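Local coordinates for protein bifunctional enzyme cysn/cysc (Mycobacterium tuberculosis, PDB 4BZX) that phosphorylates the 3'-hydroxyl of adenosine-5'-phosphosulfate with ATP, making the activated sulfate donor PAPS in sulfur assimilation, at residues Trp8-Ser13 against Phe105-Cys110; Glu60-Leu65 against Val81-Pro86. One frame throughout, in Å; residues are numbered along the deposited sequence. Where two conformers were deposited one is given.

Contact 1 of 2, residues Trp8-Ser13 against Phe105-Cys110. With ANP (phosphoaminophosphonic acid-adenylate ester), chain D.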
# COMPACT_ATOMS: atom_id res chain seq x y z
N TRP A 8 -1.22 -5.71 2.06
CA TRP A 8 -1.34 -4.78 0.94
C TRP A 8 -2.12 -3.57 1.42
O TRP A 8 -3.32 -3.74 1.77
CB TRP A 8 -2.09 -5.48 -0.15
CG TRP A 8 -1.97 -4.80 -1.47
CD1 TRP A 8 -2.73 -3.74 -1.91
CD2 TRP A 8 -1.07 -5.12 -2.55
NE1 TRP A 8 -2.37 -3.42 -3.21
CE2 TRP A 8 -1.34 -4.22 -3.61
CE3 TRP A 8 -0.03 -6.03 -2.70
CZ2 TRP A 8 -0.61 -4.24 -4.82
CZ3 TRP A 8 0.67 -6.04 -3.91
CH2 TRP A 8 0.37 -5.13 -4.90
N PHE A 9 -1.50 -2.38 1.41
CA PHE A 9 -2.10 -1.11 1.97
C PHE A 9 -2.55 -0.18 0.80
O PHE A 9 -1.61 0.27 0.12
CB PHE A 9 -1.08 -0.26 2.74
CG PHE A 9 -0.51 -0.89 3.99
CD1 PHE A 9 0.59 -1.72 3.90
CD2 PHE A 9 -1.00 -0.58 5.26
CE1 PHE A 9 1.15 -2.31 5.03
CE2 PHE A 9 -0.46 -1.18 6.39
CZ PHE A 9 0.65 -2.03 6.28
N THR A 10 -3.88 0.13 0.64
CA THR A 10 -4.46 0.95 -0.41
C THR A 10 -4.99 2.21 0.23
O THR A 10 -5.41 2.20 1.43
CB THR A 10 -5.53 0.17 -1.16
OG1 THR A 10 -6.17 0.99 -2.13
CG2 THR A 10 -6.66 -0.38 -0.21
N GLY A 11 -5.00 3.28 -0.54
CA GLY A 11 -5.54 4.53 -0.04
C GLY A 11 -4.97 5.69 -0.81
O GLY A 11 -3.95 5.58 -1.50
N LEU A 12 -5.61 6.84 -0.59
CA LEU A 12 -5.20 8.09 -1.18
C LEU A 12 -3.74 8.45 -0.87
O LEU A 12 -3.16 8.04 0.14
CB LEU A 12 -6.11 9.24 -0.75
CG LEU A 12 -7.60 9.15 -1.15
CD1 LEU A 12 -8.37 10.29 -0.55
CD2 LEU A 12 -7.77 9.17 -2.65
N SER A 13 -3.16 9.25 -1.75
CA SER A 13 -1.92 9.88 -1.43
C SER A 13 -2.05 10.69 -0.14
O SER A 13 -3.00 11.42 0.06
CB SER A 13 -1.43 10.74 -2.58
OG SER A 13 -0.20 11.31 -2.25
N PHE A 105 -2.92 -13.11 1.97
CA PHE A 105 -2.97 -11.72 1.51
C PHE A 105 -3.98 -10.97 2.35
O PHE A 105 -5.14 -11.43 2.52
CB PHE A 105 -3.36 -11.75 0.05
CG PHE A 105 -3.57 -10.41 -0.58
CD1 PHE A 105 -4.81 -9.76 -0.43
CD2 PHE A 105 -2.57 -9.76 -1.30
CE1 PHE A 105 -5.04 -8.55 -1.00
CE2 PHE A 105 -2.79 -8.52 -1.85
CZ PHE A 105 -4.05 -7.95 -1.77
N PHE A 106 -3.56 -9.86 2.96
CA PHE A 106 -4.38 -9.05 3.81
C PHE A 106 -4.48 -7.71 3.16
O PHE A 106 -3.49 -7.13 2.72
CB PHE A 106 -3.73 -8.82 5.18
CG PHE A 106 -3.59 -10.07 6.01
CD1 PHE A 106 -2.50 -10.86 5.85
CD2 PHE A 106 -4.55 -10.42 6.94
CE1 PHE A 106 -2.35 -12.03 6.59
CE2 PHE A 106 -4.41 -11.59 7.70
CZ PHE A 106 -3.31 -12.38 7.52
N GLU A 107 -5.70 -7.18 3.08
CA GLU A 107 -5.87 -5.83 2.50
C GLU A 107 -6.15 -4.82 3.63
O GLU A 107 -7.10 -5.00 4.42
CB GLU A 107 -7.04 -5.86 1.53
CG GLU A 107 -7.38 -4.48 0.97
CD GLU A 107 -8.62 -4.52 0.11
OE1 GLU A 107 -9.74 -4.87 0.60
OE2 GLU A 107 -8.49 -4.20 -1.05
N VAL A 108 -5.35 -3.77 3.68
CA VAL A 108 -5.47 -2.71 4.67
C VAL A 108 -5.83 -1.43 3.93
O VAL A 108 -5.07 -0.93 3.06
CB VAL A 108 -4.20 -2.54 5.50
CG1 VAL A 108 -4.37 -1.38 6.47
CG2 VAL A 108 -3.91 -3.82 6.25
N PHE A 109 -6.97 -0.88 4.25
CA PHE A 109 -7.42 0.41 3.67
C PHE A 109 -7.08 1.52 4.65
O PHE A 109 -7.63 1.59 5.77
CB PHE A 109 -8.92 0.33 3.44
CG PHE A 109 -9.54 1.57 2.86
CD1 PHE A 109 -8.84 2.50 2.11
CD2 PHE A 109 -10.91 1.76 3.02
CE1 PHE A 109 -9.47 3.61 1.57
CE2 PHE A 109 -11.53 2.87 2.51
CZ PHE A 109 -10.82 3.81 1.79
N CYS A 110 -6.17 2.41 4.24
CA CYS A 110 -5.86 3.61 4.99
C CYS A 110 -6.91 4.68 4.64
O CYS A 110 -6.75 5.42 3.68
CB CYS A 110 -4.46 4.12 4.69
SG CYS A 110 -3.20 2.96 5.30
PG ANP D . 1.67 8.54 -0.87
O1G ANP D . 1.65 9.91 -1.48
O2G ANP D . 3.08 8.01 -0.81
O3G ANP D . 0.72 7.48 -1.59
PB ANP D . 1.13 7.68 1.94
O1B ANP D . -0.28 7.08 2.01
O2B ANP D . 2.29 6.74 1.93
N3B ANP D . 1.26 8.78 0.76
PA ANP D . 2.53 8.87 4.20
O1A ANP D . 3.66 9.43 3.41
O2A ANP D . 2.79 7.62 5.00
O3A ANP D . 1.25 8.71 3.27
O5' ANP D . 1.83 9.94 5.24
C5' ANP D . 1.38 11.22 4.94
C4' ANP D . 1.39 11.98 6.27
O4' ANP D . 0.25 11.69 6.99
C3' ANP D . 2.57 11.57 7.13
O3' ANP D . 3.55 12.61 7.04
C2' ANP D . 2.04 11.40 8.51
O2' ANP D . 2.67 12.34 9.35
C1' ANP D . 0.59 11.70 8.40
N9 ANP D . -0.10 10.65 9.13
C8 ANP D . -0.40 9.41 8.65
N7 ANP D . -1.07 8.68 9.58
C5 ANP D . -1.17 9.46 10.69
C6 ANP D . -1.76 9.34 12.04
N6 ANP D . -2.34 8.18 12.39
N1 ANP D . -1.67 10.41 12.89
C2 ANP D . -1.06 11.57 12.55
N3 ANP D . -0.52 11.75 11.34
C4 ANP D . -0.54 10.76 10.39
O HOH W 1 -7.58 6.88 1.52
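The five-membered ring of the Trp8 indole and the Phe105 ring are inclined at 36°. Phe105 reaches in with its far end, CZ lying 3.5 Å from Trp8 CB, while CE2 runs along the CE3 side of the indole. Phe109 presents a ring edge instead: Thr10 O lies in the plane of that ring, 3.5 Å from Phe109 CD1. Phe9 stands on the other face of the sheet, its chi1 of -64° setting the ring beside Val108, with Phe9 CD2 3.7 Å from Val108 CG1. Cys110 SG also approaches the Phe9 ring obliquely, a loose sulfur-aromatic contact. Between these two layers of side chains the strands run parallel. Trp8 N donates to Phe106 O and Val108 N to Trp8 O, both at 2.8 Å, and Thr10 N and Cys110 N continue the ladder through Val108 O and Thr10 O. Apolar Phe9 and Val108 suit a face covered by helix 17-30 and strand 152-154; the other face mixes Trp8 and Phe109 with polar Glu107 and Thr10, whose hydroxyl turns to Ile84 O. Beyond the ladder a water bridges Leu12 N and Cys110 O. Gly11 suits its place because its backbone angles would jam a side chain against the preceding carbonyl. Ser13 OG hydrogen-bonds O1G of the bound ATP analogue. A central parallel strand running into a glycine-containing loop at the nucleotide phosphates is characteristic of P-loop NTPases, the clan of this kinase, and Gly11 fits the start of a Walker A motif.

Contact 2 of 2, residues Glu60-Leu65 against Val81-Pro86; sequences ENLRRL and VPAISP. With ADX (adenosine-5'-phosphosulfate), chain C; EDO (1,2-ethanediol), chain H.
One wall of the pocket for adenosine-5'-phosphosulfate forms where residues 60-65 of helix 55-74 pack against the end of strand 78-82 and the loop after it. Leu62 fits between them: its CD2 lies 3.7 Å from Ala83 CB, and its CD1 lies 3.7 Å from Ser85 CA. With CG anti to the carbonyl carbon (chi1 -60°), the branched end also comes alongside sulfate O1B. Leu65 CD1 touches Val81 CG1 and Ala83 CB more loosely, so small Ala83 sits against both leucines. The loop holds the ligand by its backbone: Ile84 N donates to phosphate O2A at 2.8 Å, and Ser85 N to sulfate O1B at 3.0 Å. Asn61 ND2 reaches O1A and O3B through two weak, bent bonds, spanning phosphate and sulfate from the helix side. Ile84 CD1 lies against C5' and the adenine at N3, a methyl contact with the nucleoside. On the helix's outer side, Arg63 grips Glu60 side-on, NE to OE1 at 2.8 Å and NH2 to OE2; Arg64 NE reaches OE2 from its anti side. Backbone amides and a helix asparagine gathered round the phosphosulfate mark this as the kinase's substrate site, seen here with adenosine-5'-phosphosulfate bound.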
# COMPACT_ATOMS: atom_id res chain seq x y z
N GLU A 60 0.20 -2.16 -14.40
CA GLU A 60 1.49 -2.79 -14.60
C GLU A 60 2.37 -2.67 -13.37
O GLU A 60 3.01 -3.63 -12.98
CB GLU A 60 2.18 -2.29 -15.84
CG GLU A 60 3.54 -2.93 -16.15
CD GLU A 60 3.54 -4.45 -16.37
OE1 GLU A 60 2.46 -5.08 -16.55
OE2 GLU A 60 4.65 -5.01 -16.34
N ASN A 61 2.40 -1.48 -12.77
CA ASN A 61 3.18 -1.23 -11.55
C ASN A 61 2.77 -2.21 -10.46
O ASN A 61 3.61 -2.87 -9.87
CB ASN A 61 2.91 0.20 -11.14
CG ASN A 61 3.60 0.58 -9.87
OD1 ASN A 61 4.85 0.55 -9.77
ND2 ASN A 61 2.79 0.96 -8.87
N LEU A 62 1.47 -2.34 -10.29
CA LEU A 62 0.87 -3.15 -9.23
C LEU A 62 0.95 -4.66 -9.56
O LEU A 62 1.16 -5.50 -8.64
CB LEU A 62 -0.49 -2.65 -8.96
CG LEU A 62 -0.55 -1.18 -8.51
CD1 LEU A 62 -1.96 -0.65 -8.59
CD2 LEU A 62 0.09 -1.04 -7.13
N ARG A 63 0.86 -5.02 -10.84
CA ARG A 63 1.12 -6.41 -11.25
C ARG A 63 2.53 -6.85 -10.88
O ARG A 63 2.76 -7.94 -10.33
CB ARG A 63 0.89 -6.55 -12.79
CG ARG A 63 0.99 -7.98 -13.29
CD ARG A 63 1.03 -8.04 -14.82
NE ARG A 63 2.32 -7.64 -15.35
CZ ARG A 63 3.44 -8.36 -15.36
NH1 ARG A 63 3.45 -9.62 -14.98
NH2 ARG A 63 4.56 -7.86 -15.86
N ARG A 64 3.49 -6.01 -11.19
CA ARG A 64 4.82 -6.31 -10.89
C ARG A 64 5.04 -6.41 -9.38
O ARG A 64 5.72 -7.33 -8.87
CB ARG A 64 5.74 -5.26 -11.50
CG ARG A 64 5.86 -5.26 -13.02
CD ARG A 64 6.80 -4.15 -13.44
NE ARG A 64 6.74 -3.83 -14.85
CZ ARG A 64 7.46 -2.86 -15.43
NH1 ARG A 64 8.25 -2.08 -14.69
NH2 ARG A 64 7.33 -2.58 -16.70
N LEU A 65 4.52 -5.41 -8.66
CA LEU A 65 4.65 -5.44 -7.22
C LEU A 65 4.02 -6.71 -6.61
O LEU A 65 4.55 -7.25 -5.66
CB LEU A 65 3.98 -4.20 -6.66
CG LEU A 65 4.71 -2.88 -6.83
CD1 LEU A 65 3.89 -1.77 -6.16
CD2 LEU A 65 6.11 -3.05 -6.22
N VAL A 81 3.13 -3.74 1.52
CA VAL A 81 3.09 -3.04 0.24
C VAL A 81 2.22 -1.78 0.28
O VAL A 81 1.01 -1.85 0.05
CB VAL A 81 2.61 -3.96 -0.89
CG1 VAL A 81 2.68 -3.20 -2.21
CG2 VAL A 81 3.34 -5.30 -0.92
N PRO A 82 2.86 -0.62 0.59
CA PRO A 82 2.14 0.63 0.54
C PRO A 82 2.14 1.18 -0.85
O PRO A 82 3.19 1.63 -1.38
CB PRO A 82 2.90 1.49 1.51
CG PRO A 82 4.30 1.01 1.40
CD PRO A 82 4.18 -0.43 1.28
N ALA A 83 1.00 1.05 -1.52
CA ALA A 83 0.81 1.56 -2.88
C ALA A 83 -0.61 2.01 -3.02
O ALA A 83 -1.48 1.45 -2.39
CB ALA A 83 1.06 0.51 -3.88
N ILE A 84 -0.85 3.11 -3.73
CA ILE A 84 -2.21 3.64 -3.77
C ILE A 84 -3.26 2.60 -4.16
O ILE A 84 -4.30 2.43 -3.49
CB ILE A 84 -2.25 4.91 -4.70
CG1 ILE A 84 -1.54 6.07 -4.02
CG2 ILE A 84 -3.72 5.30 -5.01
CD1 ILE A 84 -1.39 7.25 -4.97
N SER A 85 -2.96 1.81 -5.20
CA SER A 85 -3.85 0.75 -5.70
C SER A 85 -5.29 1.26 -5.94
O SER A 85 -6.19 0.83 -5.21
CB SER A 85 -3.90 -0.39 -4.69
OG SER A 85 -2.64 -0.96 -4.55
N PRO A 86 -5.46 2.31 -6.78
CA PRO A 86 -6.73 3.05 -6.81
C PRO A 86 -7.99 2.28 -7.28
O PRO A 86 -9.10 2.65 -6.88
CB PRO A 86 -6.42 4.24 -7.68
CG PRO A 86 -5.28 3.77 -8.62
CD PRO A 86 -4.49 2.83 -7.77
SB ADX C . -0.32 3.34 -7.97
O1B ADX C . -0.61 2.37 -6.94
O2B ADX C . -1.50 4.07 -8.42
O3B ADX C . 0.43 2.78 -9.12
PA ADX C . 1.91 4.25 -6.36
O1A ADX C . 2.83 3.31 -7.07
O2A ADX C . 1.56 3.99 -4.96
O3A ADX C . 0.60 4.43 -7.33
O5' ADX C . 2.59 5.69 -6.54
C5' ADX C . 1.99 6.75 -5.84
C4' ADX C . 3.17 7.68 -5.46
O4' ADX C . 3.47 8.59 -6.53
C3' ADX C . 2.77 8.44 -4.24
O3' ADX C . 3.91 8.41 -3.34
C2' ADX C . 2.47 9.77 -4.80
O2' ADX C . 2.90 10.72 -3.79
C1' ADX C . 3.19 9.98 -6.11
N9 ADX C . 2.49 10.45 -7.29
C8 ADX C . 3.05 11.22 -8.28
N7 ADX C . 2.21 11.46 -9.26
C5 ADX C . 1.05 10.84 -8.91
C6 ADX C . -0.25 10.78 -9.53
N6 ADX C . -0.45 11.37 -10.73
N1 ADX C . -1.20 10.07 -8.87
C2 ADX C . -0.96 9.51 -7.70
N3 ADX C . 0.23 9.55 -7.04
C4 ADX C . 1.24 10.20 -7.64
C1 EDO H . -0.74 -11.26 -13.48
O1 EDO H . -1.44 -10.81 -14.64
C2 EDO H . 0.32 -12.20 -14.00
O2 EDO H . 1.47 -11.46 -14.35

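In the fold
The two contacts have centres about 10 Å apart and both reach one parallel sheet, where strand 5-10 lies between strands 78-82 and 104-110; helix 55-74 packs against it. Along the chain the order is 8-13, 60-65, 81-86, 105-110, so contact 2 falls wholly between the halves of contact 1. They touch directly: Trp8 NE1 probably bonds Ser85 OG (2.8 Å), while the indole packs on Val81 and the backbone of Leu62. Strand ends of the sheet thus serve both ligands, loop 11-13 mainly the ATP analogue and loop 83-86 mainly adenosine-5'-phosphosulfate, with Ser13 and Ile84 common to both pockets, consistent with phosphoryl transfer between them.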